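PDB 4MOZ: fructose-bisphosphate aldolase from Slackia heliotrinireducens, which belongs to the DeoC/LacD family of aldolases and folds as a TIM barrel of eight parallel strands ringed by helices. Local coordinates for residues C[69-74]-C[283-288]; C[249-254]-C[267-272]; C[60-63]-C[67-70]. One frame throughout, in Å; residues are numbered along the deposited sequence.

Contact 1: C[69-74]-C[283-288]; sequences FKIADQ and RLTKAI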
loop_
_atom_site.group_PDB
_atom_site.type_symbol
_atom_site.label_atom_id
_atom_site.label_comp_id
_atom_site.label_asym_id
_atom_site.label_seq_id
_atom_site.Cartn_x
_atom_site.Cartn_y
_atom_site.Cartn_z
ATOM N N PHE C 69 3.242 3.454 36.252
ATOM C CA PHE C 69 1.866 3.183 36.654
ATOM C C PHE C 69 1.618 3.509 38.126
ATOM O O PHE C 69 0.514 3.917 38.494
ATOM C CB PHE C 69 1.485 1.742 36.323
ATOM C CG PHE C 69 1.331 1.486 34.846
ATOM C CD1 PHE C 69 2.440 1.173 34.055
ATOM C CD2 PHE C 69 0.078 1.567 34.239
ATOM C CE1 PHE C 69 2.302 0.945 32.694
ATOM C CE2 PHE C 69 -0.064 1.337 32.881
ATOM C CZ PHE C 69 1.048 1.024 32.106
ATOM N N LYS C 70 2.647 3.341 38.955
ATOM C CA LYS C 70 2.579 3.716 40.363
ATOM C C LYS C 70 2.421 5.229 40.505
ATOM O O LYS C 70 1.639 5.696 41.331
ATOM C CB LYS C 70 3.825 3.246 41.119
ATOM C CG LYS C 70 3.930 1.740 41.323
ATOM C CD LYS C 70 5.178 1.422 42.137
ATOM C CE LYS C 70 5.507 -0.062 42.150
ATOM N NZ LYS C 70 4.665 -0.815 43.113
ATOM N N ILE C 71 3.167 5.979 39.692
ATOM C CA ILE C 71 3.083 7.439 39.660
ATOM C C ILE C 71 1.688 7.898 39.237
ATOM O O ILE C 71 1.080 8.738 39.898
ATOM C CB ILE C 71 4.145 8.057 38.726
ATOM C CG1 ILE C 71 5.553 7.798 39.270
ATOM C CG2 ILE C 71 3.923 9.556 38.584
ATOM C CD1 ILE C 71 6.662 8.038 38.266
ATOM N N ALA C 72 1.183 7.333 38.146
ATOM C CA ALA C 72 -0.143 7.671 37.641
ATOM C C ALA C 72 -1.235 7.382 38.668
ATOM O O ALA C 72 -2.232 8.104 38.743
ATOM C CB ALA C 72 -0.420 6.916 36.351
ATOM N N ASP C 73 -1.033 6.332 39.460
ATOM C CA ASP C 73 -2.028 5.872 40.427
ATOM C C ASP C 73 -1.971 6.650 41.747
ATOM O O ASP C 73 -3.009 6.981 42.321
ATOM C CB ASP C 73 -1.849 4.372 40.673
ATOM C CG ASP C 73 -2.845 3.809 41.669
ATOM O OD1 ASP C 73 -4.069 3.924 41.444
ATOM O OD2 ASP C 73 -2.394 3.233 42.677
ATOM N N GLN C 74 -0.760 6.944 42.219
ATOM C CA GLN C 74 -0.574 7.598 43.515
ATOM C C GLN C 74 -0.522 9.115 43.405
ATOM O O GLN C 74 -0.846 9.819 44.358
ATOM C CB GLN C 74 0.680 7.077 44.214
ATOM C CG GLN C 74 0.532 5.661 44.740
ATOM C CD GLN C 74 1.863 5.008 45.039
ATOM O OE1 GLN C 74 2.146 3.913 44.555
ATOM N NE2 GLN C 74 2.693 5.679 45.832
ATOM N N ARG C 283 4.754 13.857 44.183
ATOM C CA ARG C 283 4.635 15.250 44.630
ATOM C C ARG C 283 4.676 16.260 43.481
ATOM O O ARG C 283 3.992 17.282 43.535
ATOM C CB ARG C 283 5.696 15.599 45.681
ATOM C CG ARG C 283 5.481 14.928 47.033
ATOM C CD ARG C 283 6.263 15.611 48.149
ATOM N NE ARG C 283 7.679 15.788 47.827
ATOM C CZ ARG C 283 8.634 14.903 48.098
ATOM N NH1 ARG C 283 8.341 13.756 48.703
ATOM N NH2 ARG C 283 9.891 15.166 47.764
ATOM N N LEU C 284 5.469 15.975 42.447
ATOM C CA LEU C 284 5.539 16.862 41.286
ATOM C C LEU C 284 4.247 16.836 40.468
ATOM O O LEU C 284 3.788 17.882 40.011
ATOM C CB LEU C 284 6.767 16.580 40.412
ATOM C CG LEU C 284 6.954 17.490 39.187
ATOM C CD1 LEU C 284 7.049 18.963 39.562
ATOM C CD2 LEU C 284 8.169 17.071 38.374
ATOM N N THR C 285 3.657 15.654 40.296
ATOM C CA THR C 285 2.381 15.552 39.580
ATOM C C THR C 285 1.332 16.379 40.315
ATOM O O THR C 285 0.508 17.052 39.689
ATOM C CB THR C 285 1.863 14.100 39.426
ATOM O OG1 THR C 285 1.535 13.553 40.711
ATOM C CG2 THR C 285 2.891 13.208 38.740
ATOM N N LYS C 286 1.389 16.330 41.646
ATOM C CA LYS C 286 0.454 17.051 42.501
ATOM C C LYS C 286 0.644 18.554 42.352
ATOM O O LYS C 286 -0.336 19.293 42.264
ATOM C CB LYS C 286 0.590 16.605 43.962
ATOM C CG LYS C 286 0.034 15.213 44.221
ATOM C CD LYS C 286 0.198 14.781 45.670
ATOM C CE LYS C 286 -0.483 13.440 45.905
ATOM N NZ LYS C 286 -0.390 12.996 47.324
ATOM N N ALA C 287 1.904 18.987 42.288
ATOM C CA ALA C 287 2.250 20.392 42.054
ATOM C C ALA C 287 1.748 20.880 40.692
ATOM O O ALA C 287 1.120 21.942 40.599
ATOM C CB ALA C 287 3.752 20.600 42.175
ATOM N N ILE C 288 2.020 20.097 39.649
ATOM C CA ILE C 288 1.562 20.411 38.293
ATOM C C ILE C 288 0.033 20.469 38.233
ATOM O O ILE C 288 -0.532 21.441 37.729
ATOM C CB ILE C 288 2.108 19.401 37.262
ATOM C CG1 ILE C 288 3.637 19.489 37.185
ATOM C CG2 ILE C 288 1.498 19.650 35.888
ATOM C CD1 ILE C 288 4.286 18.322 36.468
#
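Between residues 69-74 and 283-288 the backbones come nearest at Ile71 and Thr285, with CA atoms 8.1 Å apart, and stand wider at Gln74 and Arg283, whose CA atoms are 9.3 Å apart. The contact narrows to one pair of methyl groups: CG2 of Ile71 meets CG2 of Thr285 at 3.8 Å, the two side chains slanting across each other. In Ile71 the CG2 branch is the one turned away from the backbone N, CG1 standing beside that N (chi1 -65°); the Ile71 side chain also touches Leu278 and His274. Thr285 is turned with OG1 between its backbone N and carbonyl carbon (chi1 66°), and the hydroxyl, although buried, is used twice, in hydrogen bonds with the carbonyl O of Val282 and with the backbone N of Val76, just past the end of helix 66-74. A looser touch follows at the margin, where the extended chain of Lys286 brings CE to 4.0 Å from the carbonyl O of Gln74; the NZ of Lys286 goes on to a salt bridge with Asp310. Apolar packing thus gives way to polar groups toward the C-terminal end of helix 66-74. Both helices pack on the first barrel strand, 37-41: Phe40 touches Ile71 and Met38 touches Thr285, while Ile273 of the short helix 271-274 packs against both residues.

Contact 2: C[249-254]-C[267-272]; sequences KVFLQQ and NATGRN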
loop_
_atom_site.group_PDB
_atom_site.type_symbol
_atom_site.label_atom_id
_atom_site.label_comp_id
_atom_site.label_asym_id
_atom_site.label_seq_id
_atom_site.Cartn_x
_atom_site.Cartn_y
_atom_site.Cartn_z
ATOM N N LYS C 249 10.877 25.234 40.736
ATOM C CA LYS C 249 10.208 26.537 40.760
ATOM C C LYS C 249 10.118 27.173 39.367
ATOM O O LYS C 249 9.054 27.650 38.972
ATOM C CB LYS C 249 10.886 27.496 41.744
ATOM C CG LYS C 249 10.107 28.787 41.965
ATOM C CD LYS C 249 10.811 29.745 42.913
ATOM C CE LYS C 249 9.971 30.996 43.124
ATOM N NZ LYS C 249 10.532 31.890 44.176
ATOM N N VAL C 250 11.230 27.172 38.634
ATOM C CA VAL C 250 11.272 27.710 37.272
ATOM C C VAL C 250 10.319 26.932 36.364
ATOM O O VAL C 250 9.572 27.522 35.575
ATOM C CB VAL C 250 12.705 27.684 36.693
ATOM C CG1 VAL C 250 12.726 28.197 35.259
ATOM C CG2 VAL C 250 13.644 28.508 37.566
ATOM N N PHE C 251 10.345 25.607 36.500
ATOM C CA PHE C 251 9.452 24.722 35.766
ATOM C C PHE C 251 7.977 25.060 36.010
ATOM O O PHE C 251 7.194 25.174 35.061
ATOM C CB PHE C 251 9.740 23.256 36.125
ATOM C CG PHE C 251 8.769 22.281 35.516
ATOM C CD1 PHE C 251 8.901 21.879 34.187
ATOM C CD2 PHE C 251 7.717 21.768 36.267
ATOM C CE1 PHE C 251 8.002 20.986 33.623
ATOM C CE2 PHE C 251 6.816 20.874 35.710
ATOM C CZ PHE C 251 6.958 20.483 34.386
ATOM N N LEU C 252 7.608 25.220 37.281
ATOM C CA LEU C 252 6.216 25.478 37.644
ATOM C C LEU C 252 5.782 26.876 37.217
ATOM O O LEU C 252 4.605 27.104 36.940
ATOM C CB LEU C 252 5.983 25.251 39.145
ATOM C CG LEU C 252 6.128 23.810 39.664
ATOM C CD1 LEU C 252 6.356 23.795 41.169
ATOM C CD2 LEU C 252 4.932 22.940 39.296
ATOM N N GLN C 253 6.747 27.795 37.154
ATOM C CA GLN C 253 6.524 29.157 36.661
ATOM C C GLN C 253 6.293 29.176 35.153
ATOM O O GLN C 253 5.465 29.936 34.660
ATOM C CB GLN C 253 7.695 30.077 37.040
ATOM C CG GLN C 253 7.507 31.551 36.683
ATOM C CD GLN C 253 6.422 32.238 37.507
ATOM O OE1 GLN C 253 6.484 32.269 38.735
ATOM N NE2 GLN C 253 5.429 32.802 36.827
ATOM N N GLN C 254 7.032 28.344 34.422
ATOM C CA GLN C 254 6.823 28.202 32.983
ATOM C C GLN C 254 5.404 27.726 32.687
ATOM O O GLN C 254 4.715 28.311 31.856
ATOM C CB GLN C 254 7.829 27.230 32.378
ATOM C CG GLN C 254 9.233 27.790 32.225
ATOM C CD GLN C 254 10.184 26.797 31.583
ATOM O OE1 GLN C 254 9.755 25.839 30.934
ATOM N NE2 GLN C 254 11.483 27.020 31.757
ATOM N N ASN C 267 -0.993 20.985 30.024
ATOM C CA ASN C 267 0.420 20.656 29.877
ATOM C C ASN C 267 0.657 19.162 29.667
ATOM O O ASN C 267 -0.215 18.340 29.965
ATOM C CB ASN C 267 1.218 21.159 31.085
ATOM C CG ASN C 267 0.463 20.999 32.393
ATOM O OD1 ASN C 267 0.119 19.884 32.809
ATOM N ND2 ASN C 267 0.195 22.123 33.055
ATOM N N ALA C 268 1.832 18.833 29.129
ATOM C CA ALA C 268 2.273 17.451 28.972
ATOM C C ALA C 268 3.668 17.312 29.564
ATOM O O ALA C 268 4.594 18.029 29.168
ATOM C CB ALA C 268 2.267 17.050 27.507
ATOM N N THR C 269 3.811 16.395 30.517
ATOM C CA THR C 269 5.075 16.201 31.222
ATOM C C THR C 269 5.424 14.723 31.269
ATOM O O THR C 269 4.576 13.880 31.594
ATOM C CB THR C 269 5.022 16.763 32.660
ATOM O OG1 THR C 269 4.416 18.061 32.653
ATOM C CG2 THR C 269 6.427 16.866 33.268
ATOM N N GLY C 270 6.676 14.423 30.941
ATOM C CA GLY C 270 7.160 13.054 30.897
ATOM C C GLY C 270 8.307 12.823 31.854
ATOM O O GLY C 270 8.093 12.612 33.049
ATOM N N ARG C 271 9.529 12.886 31.329
ATOM C CA ARG C 271 10.719 12.502 32.092
ATOM C C ARG C 271 10.980 13.343 33.336
ATOM O O ARG C 271 11.549 12.845 34.308
ATOM C CB ARG C 271 11.961 12.430 31.196
ATOM C CG ARG C 271 12.387 13.749 30.583
ATOM C CD ARG C 271 13.285 13.500 29.389
ATOM N NE ARG C 271 13.395 14.683 28.545
ATOM C CZ ARG C 271 13.939 14.697 27.331
ATOM N NH1 ARG C 271 13.987 15.832 26.645
ATOM N NH2 ARG C 271 14.431 13.583 26.796
ATOM N N ASN C 272 10.553 14.603 33.320
ATOM C CA ASN C 272 10.704 15.459 34.490
ATOM C C ASN C 272 10.008 14.859 35.712
ATOM O O ASN C 272 10.457 15.038 36.843
ATOM C CB ASN C 272 10.198 16.875 34.219
ATOM C CG ASN C 272 10.828 17.907 35.143
ATOM O OD1 ASN C 272 11.809 17.628 35.837
ATOM N ND2 ASN C 272 10.269 19.107 35.154
#
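Phe251 and Asn272 both carry CG opposite their backbone N (chi1 174° and -157°), and these torsions send ring and amide at each other from opposite directions. The amide does not lie flat on the ring: the two planes stand 85° apart, and ND2 hangs 3.2 Å above the ring plane, shifted from the centre toward the rim. Its nearest ring atom is CD1 of Phe251, 3.2 Å from ND2 of Asn272, with CE1 of Phe251 hardly farther from that nitrogen at 3.3 Å. An amide nitrogen over an aromatic face in this way is consistent with a weak attraction to the ring's pi electrons. The oxygen of the same amide, OD1, has a hydrogen-bonding partner outside the two segments. At the far end of the ring, Thr269 comes up to CZ with both branches: its CG2 approaches CZ of Phe251 obliquely at 3.8 Å, and its OG1 lies at the ring edge, in plane, 3.9 Å from CZ of Phe251. All three residues are buried. The ring belongs to helix 248-260, and its partners to the end of strand 266-269 and the start of helix 271-274, so Phe251 fastens the helix of a beta-alpha-beta unit, which begins with strand 237-240, to the last barrel strand. Strand 266-269 is itself hydrogen-bonded to strand 37-41, which closes the barrel, and Ile288 of helix 278-294 touches both Phe251 and Thr269.

Contact 3: C[60-63]-C[67-70]; sequences ISDS and HLFK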
loop_
_atom_site.group_PDB
_atom_site.type_symbol
_atom_site.label_atom_id
_atom_site.label_comp_id
_atom_site.label_asym_id
_atom_site.label_seq_id
_atom_site.Cartn_x
_atom_site.Cartn_y
_atom_site.Cartn_z
ATOM N N ILE C 60 17.026 5.193 40.245
ATOM C CA ILE C 60 17.052 3.761 39.941
ATOM C C ILE C 60 15.660 3.124 39.793
ATOM O O ILE C 60 15.494 2.166 39.040
ATOM C CB ILE C 60 17.939 2.971 40.944
ATOM C CG1 ILE C 60 18.187 1.535 40.456
ATOM C CG2 ILE C 60 17.356 2.997 42.356
ATOM C CD1 ILE C 60 18.864 1.444 39.100
ATOM N N SER C 61 14.660 3.668 40.485
ATOM C CA SER C 61 13.293 3.145 40.377
ATOM C C SER C 61 12.675 3.341 38.982
ATOM O O SER C 61 11.748 2.622 38.614
ATOM C CB SER C 61 12.387 3.730 41.468
ATOM O OG SER C 61 12.244 5.133 41.317
ATOM N N ASP C 62 13.200 4.294 38.210
ATOM C CA ASP C 62 12.713 4.551 36.842
ATOM C C ASP C 62 13.092 3.458 35.825
ATOM O O ASP C 62 12.547 3.409 34.716
ATOM C CB ASP C 62 13.188 5.922 36.345
ATOM C CG ASP C 62 12.294 6.494 35.250
ATOM O OD1 ASP C 62 11.119 6.075 35.138
ATOM O OD2 ASP C 62 12.763 7.383 34.504
ATOM N N SER C 63 14.017 2.579 36.203
ATOM C CA SER C 63 14.396 1.465 35.343
ATOM C C SER C 63 13.336 0.352 35.314
ATOM O O SER C 63 13.371 -0.509 34.446
ATOM C CB SER C 63 15.760 0.908 35.746
ATOM O OG SER C 63 15.704 0.361 37.044
ATOM N N HIS C 67 6.973 1.633 37.700
ATOM C CA HIS C 67 7.168 2.988 38.219
ATOM C C HIS C 67 6.187 3.971 37.626
ATOM O O HIS C 67 5.572 4.757 38.357
ATOM C CB HIS C 67 8.602 3.414 37.931
ATOM C CG HIS C 67 9.009 4.727 38.558
ATOM N ND1 HIS C 67 9.001 4.932 39.889
ATOM C CD2 HIS C 67 9.493 5.902 37.981
ATOM C CE1 HIS C 67 9.436 6.180 40.150
ATOM N NE2 HIS C 67 9.740 6.770 38.979
ATOM N N LEU C 68 6.017 3.924 36.303
ATOM C CA LEU C 68 5.121 4.845 35.600
ATOM C C LEU C 68 3.675 4.695 36.061
ATOM O O LEU C 68 2.969 5.687 36.252
ATOM C CB LEU C 68 5.217 4.652 34.082
ATOM C CG LEU C 68 6.618 4.704 33.452
ATOM C CD1 LEU C 68 6.579 4.285 31.991
ATOM C CD2 LEU C 68 7.247 6.080 33.596
ATOM N N PHE C 69 3.242 3.454 36.252
ATOM C CA PHE C 69 1.866 3.183 36.654
ATOM C C PHE C 69 1.618 3.509 38.126
ATOM O O PHE C 69 0.514 3.917 38.494
ATOM C CB PHE C 69 1.485 1.742 36.323
ATOM C CG PHE C 69 1.331 1.486 34.846
ATOM C CD1 PHE C 69 2.440 1.173 34.055
ATOM C CD2 PHE C 69 0.078 1.567 34.239
ATOM C CE1 PHE C 69 2.302 0.945 32.694
ATOM C CE2 PHE C 69 -0.064 1.337 32.881
ATOM C CZ PHE C 69 1.048 1.024 32.106
ATOM N N LYS C 70 2.647 3.341 38.955
ATOM C CA LYS C 70 2.579 3.716 40.363
ATOM C C LYS C 70 2.421 5.229 40.505
ATOM O O LYS C 70 1.639 5.696 41.331
ATOM C CB LYS C 70 3.825 3.246 41.119
ATOM C CG LYS C 70 3.930 1.740 41.323
ATOM C CD LYS C 70 5.178 1.422 42.137
ATOM C CE LYS C 70 5.507 -0.062 42.150
ATOM N NZ LYS C 70 4.665 -0.815 43.113
#
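Two residues separate the 3-10 turn 60-63 from the start of helix 66-74, and the chain folds back enough to bring the CA atoms of Asp62 and His67 within 5.9 Å. The turn is tied by Ile60 O, which accepts from both the backbone N and the hydroxyl of Ser63, the latter at 2.7 Å from Ser63 OG to Ile60 O. His67 carries nearly all of its helix's share in the contact. Its chi1 of -173° swings the ring out from the helix to the turn, where one face meets the backbone: Ser61 C lies 3.9 Å above the ring plane of His67, offset toward the rim, with Asp62 N over the same face. Nearer still, Ser61 O is 3.3 Å from CB of His67. Two side-chain oxygens meet ring carbons: Ser61 OG is 3.2 Å from CE1 of His67, and Asp62 OD1 is 3.3 Å from CD2 of His67. The Asp62 and His67 side chains cross at about a right angle, with carboxylate and ring planes 60° apart.

The polar ends look beyond the pair: Ser61 OG bonds Asp59, Asp62 OD2 bonds His274 ND1, and His67 NE2 makes weak bonds to the carbonyls of His274 and Arg276. The nearby carboxylate could modestly favour a protonated His67, but its main partner is His274, and the geometry does not settle the charge.

Overall arrangement
Contact 2 is wholly buried and lies nearest the centre of the chain, contact 1 is partly buried with its polar margin exposed, and contact 3 is buried though its centre is farthest from the centre of the chain, at about 19 Å. Contacts 1 and 3 share helix 66-74, whose early turn meets the preceding 3-10 turn and whose later turns meet helix 278-294. Contacts 1 and 2 touch directly: Ile288 CD1 packs on Phe251 CE2 at 3.7 Å. Contacts 2 and 3 do not touch, their nearest atoms being about 6 Å apart. The chemistry differs too: methyl packing in contact 1, an amide over a ring in contact 2, an imidazole among oxygens in contact 3.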